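Local structure of SusD-like carbohydrate binding protein (Bacteroides vulgatus, 3LEW) at residues D201-C213 and A222-N234. The protein probably binds carbohydrate at the outer membrane as a member of the SusD family, contributing to nutrient capture. Sequence-based numbering, arbitrary orientation.
Sequences DNEVVLGILSRAC and AKTYSDKLLAKDN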
loop_
_atom_site.group_PDB
_atom_site.type_symbol
_atom_site.label_atom_id
_atom_site.label_comp_id
_atom_site.label_asym_id
_atom_site.label_seq_id
_atom_site.Cartn_x
_atom_site.Cartn_y
_atom_site.Cartn_z
ATOM N N ASP A 201 10.528 -10.265 -11.049
ATOM C CA ASP A 201 10.576 -11.418 -11.932
ATOM C C ASP A 201 9.165 -11.637 -12.498
ATOM O O ASP A 201 8.296 -10.759 -12.375
ATOM C CB ASP A 201 11.139 -12.673 -11.246
ATOM C CG ASP A 201 10.243 -13.213 -10.154
ATOM O OD1 ASP A 201 9.187 -12.570 -9.873
ATOM O OD2 ASP A 201 10.623 -14.258 -9.520
ATOM N N ASN A 202 8.986 -12.736 -13.214
ATOM C CA ASN A 202 7.689 -13.028 -13.840
ATOM C C ASN A 202 6.571 -13.027 -12.799
ATOM O O ASN A 202 5.538 -12.451 -13.052
ATOM C CB ASN A 202 7.762 -14.331 -14.655
ATOM C CG ASN A 202 6.477 -14.587 -15.519
ATOM O OD1 ASN A 202 6.404 -14.194 -16.699
ATOM N ND2 ASN A 202 5.518 -15.228 -14.933
ATOM N N GLU A 203 6.769 -13.670 -11.656
ATOM C CA GLU A 203 5.742 -13.706 -10.613
ATOM C C GLU A 203 5.354 -12.311 -10.105
ATOM O O GLU A 203 4.168 -12.007 -9.905
ATOM C CB GLU A 203 6.190 -14.612 -9.458
ATOM C CG GLU A 203 5.182 -14.630 -8.337
ATOM C CD GLU A 203 5.533 -15.554 -7.188
ATOM O OE1 GLU A 203 6.627 -16.121 -7.182
ATOM O OE2 GLU A 203 4.694 -15.691 -6.286
ATOM N N VAL A 204 6.357 -11.467 -9.868
ATOM C CA VAL A 204 6.113 -10.102 -9.413
ATOM C C VAL A 204 5.278 -9.359 -10.441
ATOM O O VAL A 204 4.286 -8.728 -10.087
ATOM C CB VAL A 204 7.396 -9.314 -9.060
ATOM C CG1 VAL A 204 7.061 -7.836 -8.653
ATOM C CG2 VAL A 204 8.200 -10.003 -7.926
ATOM N N VAL A 205 5.638 -9.478 -11.733
ATOM C CA VAL A 205 4.838 -8.837 -12.794
ATOM C C VAL A 205 3.365 -9.328 -12.781
ATOM O O VAL A 205 2.447 -8.521 -12.863
ATOM C CB VAL A 205 5.472 -9.015 -14.167
ATOM C CG1 VAL A 205 4.573 -8.375 -15.254
ATOM C CG2 VAL A 205 6.901 -8.365 -14.212
ATOM N N LEU A 206 3.142 -10.639 -12.679
ATOM C CA LEU A 206 1.793 -11.168 -12.628
ATOM C C LEU A 206 1.037 -10.547 -11.450
ATOM O O LEU A 206 -0.152 -10.220 -11.570
ATOM C CB LEU A 206 1.803 -12.711 -12.484
ATOM C CG LEU A 206 2.198 -13.516 -13.730
ATOM C CD1 LEU A 206 2.375 -14.984 -13.354
ATOM C CD2 LEU A 206 1.106 -13.345 -14.866
ATOM N N GLY A 207 1.719 -10.383 -10.313
ATOM C CA GLY A 207 1.046 -9.879 -9.139
ATOM C C GLY A 207 0.674 -8.416 -9.317
ATOM O O GLY A 207 -0.464 -7.989 -8.966
ATOM N N ILE A 208 1.634 -7.599 -9.782
ATOM C CA ILE A 208 1.305 -6.161 -9.957
ATOM C C ILE A 208 0.220 -5.988 -11.046
ATOM O O ILE A 208 -0.699 -5.131 -10.929
ATOM C CB ILE A 208 2.531 -5.284 -10.333
ATOM C CG1 ILE A 208 3.666 -5.456 -9.328
ATOM C CG2 ILE A 208 2.072 -3.786 -10.454
ATOM C CD1 ILE A 208 5.091 -5.031 -9.904
ATOM N N LEU A 209 0.302 -6.814 -12.098
ATOM C CA LEU A 209 -0.747 -6.833 -13.140
ATOM C C LEU A 209 -2.110 -7.161 -12.582
ATOM O O LEU A 209 -3.120 -6.539 -12.986
ATOM C CB LEU A 209 -0.458 -7.879 -14.229
ATOM C CG LEU A 209 0.110 -7.412 -15.529
ATOM C CD1 LEU A 209 0.394 -8.632 -16.391
ATOM C CD2 LEU A 209 -0.826 -6.412 -16.211
ATOM N N SER A 210 -2.153 -8.154 -11.688
ATOM C CA SER A 210 -3.403 -8.580 -11.034
ATOM C C SER A 210 -4.024 -7.419 -10.285
ATOM O O SER A 210 -5.238 -7.157 -10.378
ATOM C CB SER A 210 -3.105 -9.723 -10.024
ATOM O OG SER A 210 -2.723 -10.873 -10.758
ATOM N N ARG A 211 -3.191 -6.723 -9.498
ATOM C CA ARG A 211 -3.627 -5.560 -8.753
ATOM C C ARG A 211 -4.124 -4.445 -9.700
ATOM O O ARG A 211 -5.212 -3.900 -9.552
ATOM C CB ARG A 211 -2.459 -5.036 -7.897
ATOM C CG ARG A 211 -2.867 -3.902 -6.982
ATOM C CD ARG A 211 -1.656 -3.300 -6.265
ATOM N NE ARG A 211 -1.071 -4.216 -5.277
ATOM C CZ ARG A 211 0.016 -3.919 -4.534
ATOM N NH1 ARG A 211 0.674 -2.776 -4.698
ATOM N NH2 ARG A 211 0.486 -4.792 -3.640
ATOM N N ALA A 212 -3.297 -4.109 -10.673
ATOM C CA ALA A 212 -3.631 -3.024 -11.604
ATOM C C ALA A 212 -4.920 -3.275 -12.379
ATOM O O ALA A 212 -5.765 -2.371 -12.532
ATOM C CB ALA A 212 -2.434 -2.761 -12.590
ATOM N N CYS A 213 -5.095 -4.514 -12.843
ATOM C CA CYS A 213 -6.269 -4.874 -13.549
ATOM C C CYS A 213 -7.487 -4.872 -12.674
ATOM O O CYS A 213 -8.523 -4.428 -13.121
ATOM C CB CYS A 213 -6.109 -6.221 -14.231
ATOM S SG CYS A 213 -4.930 -6.184 -15.634
ATOM N N ALA A 222 -7.725 -9.490 -14.518
ATOM C CA ALA A 222 -7.327 -9.661 -13.115
ATOM C C ALA A 222 -7.422 -11.121 -12.726
ATOM O O ALA A 222 -6.537 -11.667 -12.057
ATOM C CB ALA A 222 -8.208 -8.791 -12.173
ATOM N N LYS A 223 -8.502 -11.757 -13.153
ATOM C CA LYS A 223 -8.672 -13.213 -12.944
ATOM C C LYS A 223 -7.571 -14.009 -13.657
ATOM O O LYS A 223 -6.993 -14.950 -13.085
ATOM C CB LYS A 223 -10.060 -13.654 -13.441
ATOM C CG LYS A 223 -10.207 -15.186 -13.661
ATOM C CD LYS A 223 -11.572 -15.593 -14.112
ATOM C CE LYS A 223 -11.643 -17.082 -14.492
ATOM N NZ LYS A 223 -13.042 -17.530 -14.780
ATOM N N THR A 224 -7.310 -13.667 -14.909
ATOM C CA THR A 224 -6.329 -14.411 -15.728
ATOM C C THR A 224 -4.941 -14.355 -15.124
ATOM O O THR A 224 -4.271 -15.394 -14.942
ATOM C CB THR A 224 -6.278 -13.886 -17.169
ATOM O OG1 THR A 224 -7.531 -14.165 -17.796
ATOM C CG2 THR A 224 -5.130 -14.536 -17.968
ATOM N N TYR A 225 -4.508 -13.157 -14.751
ATOM C CA TYR A 225 -3.160 -13.006 -14.251
ATOM C C TYR A 225 -3.034 -13.570 -12.828
ATOM O O TYR A 225 -2.010 -14.163 -12.484
ATOM C CB TYR A 225 -2.708 -11.563 -14.351
ATOM C CG TYR A 225 -2.640 -11.026 -15.778
ATOM C CD1 TYR A 225 -1.900 -11.681 -16.752
ATOM C CD2 TYR A 225 -3.300 -9.858 -16.131
ATOM C CE1 TYR A 225 -1.843 -11.193 -18.058
ATOM C CE2 TYR A 225 -3.241 -9.356 -17.426
ATOM C CZ TYR A 225 -2.522 -10.016 -18.380
ATOM O OH TYR A 225 -2.445 -9.567 -19.706
ATOM N N SER A 226 -4.051 -13.385 -11.974
ATOM C CA SER A 226 -3.955 -13.929 -10.603
ATOM C C SER A 226 -4.072 -15.465 -10.605
ATOM O O SER A 226 -3.416 -16.135 -9.784
ATOM C CB SER A 226 -4.983 -13.252 -9.678
ATOM O OG SER A 226 -6.304 -13.401 -10.156
ATOM N N ASP A 227 -4.900 -16.032 -11.482
ATOM C CA ASP A 227 -4.913 -17.486 -11.666
ATOM C C ASP A 227 -3.492 -18.004 -12.031
ATOM O O ASP A 227 -3.015 -18.995 -11.471
ATOM C CB ASP A 227 -5.894 -17.890 -12.789
ATOM C CG ASP A 227 -7.357 -18.088 -12.315
ATOM O OD1 ASP A 227 -7.670 -18.153 -11.098
ATOM O OD2 ASP A 227 -8.214 -18.249 -13.224
ATOM N N LYS A 228 -2.837 -17.359 -12.991
ATOM C CA LYS A 228 -1.465 -17.774 -13.422
ATOM C C LYS A 228 -0.506 -17.742 -12.258
ATOM O O LYS A 228 0.296 -18.654 -12.091
ATOM C CB LYS A 228 -0.936 -16.848 -14.527
ATOM C CG LYS A 228 -1.538 -17.096 -15.918
ATOM C CD LYS A 228 -1.096 -16.049 -17.004
ATOM C CE LYS A 228 -1.527 -16.441 -18.441
ATOM N NZ LYS A 228 -0.561 -17.381 -19.062
ATOM N N LEU A 229 -0.573 -16.664 -11.462
ATOM C CA LEU A 229 0.282 -16.486 -10.278
ATOM C C LEU A 229 0.021 -17.606 -9.275
ATOM O O LEU A 229 0.956 -18.340 -8.883
ATOM C CB LEU A 229 0.114 -15.102 -9.667
ATOM C CG LEU A 229 1.218 -14.727 -8.665
ATOM C CD1 LEU A 229 1.320 -13.231 -8.434
ATOM C CD2 LEU A 229 1.077 -15.468 -7.320
ATOM N N LEU A 230 -1.243 -17.853 -8.958
ATOM C CA LEU A 230 -1.538 -18.878 -7.954
ATOM C C LEU A 230 -1.185 -20.290 -8.415
ATOM O O LEU A 230 -0.883 -21.153 -7.563
ATOM C CB LEU A 230 -2.999 -18.806 -7.532
ATOM C CG LEU A 230 -3.437 -17.559 -6.778
ATOM C CD1 LEU A 230 -4.980 -17.479 -6.630
ATOM C CD2 LEU A 230 -2.735 -17.471 -5.405
ATOM N N ALA A 231 -1.194 -20.519 -9.735
ATOM C CA ALA A 231 -0.769 -21.826 -10.309
ATOM C C ALA A 231 0.724 -22.057 -10.088
ATOM O O ALA A 231 1.166 -23.190 -10.057
ATOM C CB ALA A 231 -1.118 -21.931 -11.789
ATOM N N LYS A 232 1.486 -20.979 -9.947
ATOM C CA LYS A 232 2.937 -21.028 -9.688
ATOM C C LYS A 232 3.288 -20.915 -8.201
ATOM O O LYS A 232 4.345 -21.371 -7.797
ATOM C CB LYS A 232 3.627 -19.836 -10.373
ATOM C CG LYS A 232 3.721 -19.905 -11.876
ATOM C CD LYS A 232 4.120 -18.499 -12.414
ATOM C CE LYS A 232 5.032 -18.581 -13.616
ATOM N NZ LYS A 232 4.329 -18.280 -14.904
ATOM N N ASP A 233 2.458 -20.217 -7.413
ATOM C CA ASP A 233 2.778 -19.896 -6.036
ATOM C C ASP A 233 1.506 -19.617 -5.241
ATOM O O ASP A 233 0.905 -18.565 -5.408
ATOM C CB ASP A 233 3.707 -18.680 -5.975
ATOM C CG ASP A 233 4.160 -18.337 -4.547
ATOM O OD1 ASP A 233 3.912 -19.149 -3.596
ATOM O OD2 ASP A 233 4.774 -17.232 -4.375
ATOM N N ASN A 234 1.089 -20.564 -4.409
ATOM C CA ASN A 234 -0.161 -20.417 -3.637
ATOM C C ASN A 234 0.072 -20.507 -2.133
ATOM O O ASN A 234 -0.863 -20.694 -1.339
ATOM C CB ASN A 234 -1.214 -21.415 -4.168
ATOM C CG ASN A 234 -0.970 -22.845 -3.732
ATOM O OD1 ASN A 234 -1.883 -23.681 -3.813
ATOM N ND2 ASN A 234 0.229 -23.150 -3.290
#
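L209 lays its CD1 methyl over the middle of one face of the Y225 ring, a CH-pi contact 3.6 Å from the centroid and 3° off the ring normal. The CG of Y225 stands anti to its own carbonyl carbon (chi1 -63°), which brings the ring against L209. At the ring's edge, near its plane, sits the sulfur of C213, its SG 4.0 Å from Y225 CE2. L206 reaches the same ring obliquely through CD2, while its CD1 meets the CB of K228 and the CD of K232. Y225 and L206 are each a knob in a hole: Y225 sits among L206, L209, S210 and C213, and L206 among Y225, K228, L229 and K232. They interlock an antiparallel helical hairpin, its axes 8.1 Å apart at an angle of 152°, consistent with the TPR-like helical architecture of the SusD family. Lacking a side chain, G207 lets L229 press CD1 to 3.4 Å from G207 N. The carboxylates of E203 and D233 meet almost perpendicular, with E203 OE2 2.5 Å from D233 OD2; one acid probably carries a proton and donates it to the other. S210 OG, beside S226 CB, donates to L206 O at 2.8 Å, and S226 OG to A222 O. Farther out, the Y225 hydroxyl hydrogen-bonds E182 of helix 170-187, whose L181 touches L209, and K232 forms a salt bridge with E190. Helix 346-359 packs against A222 and S226.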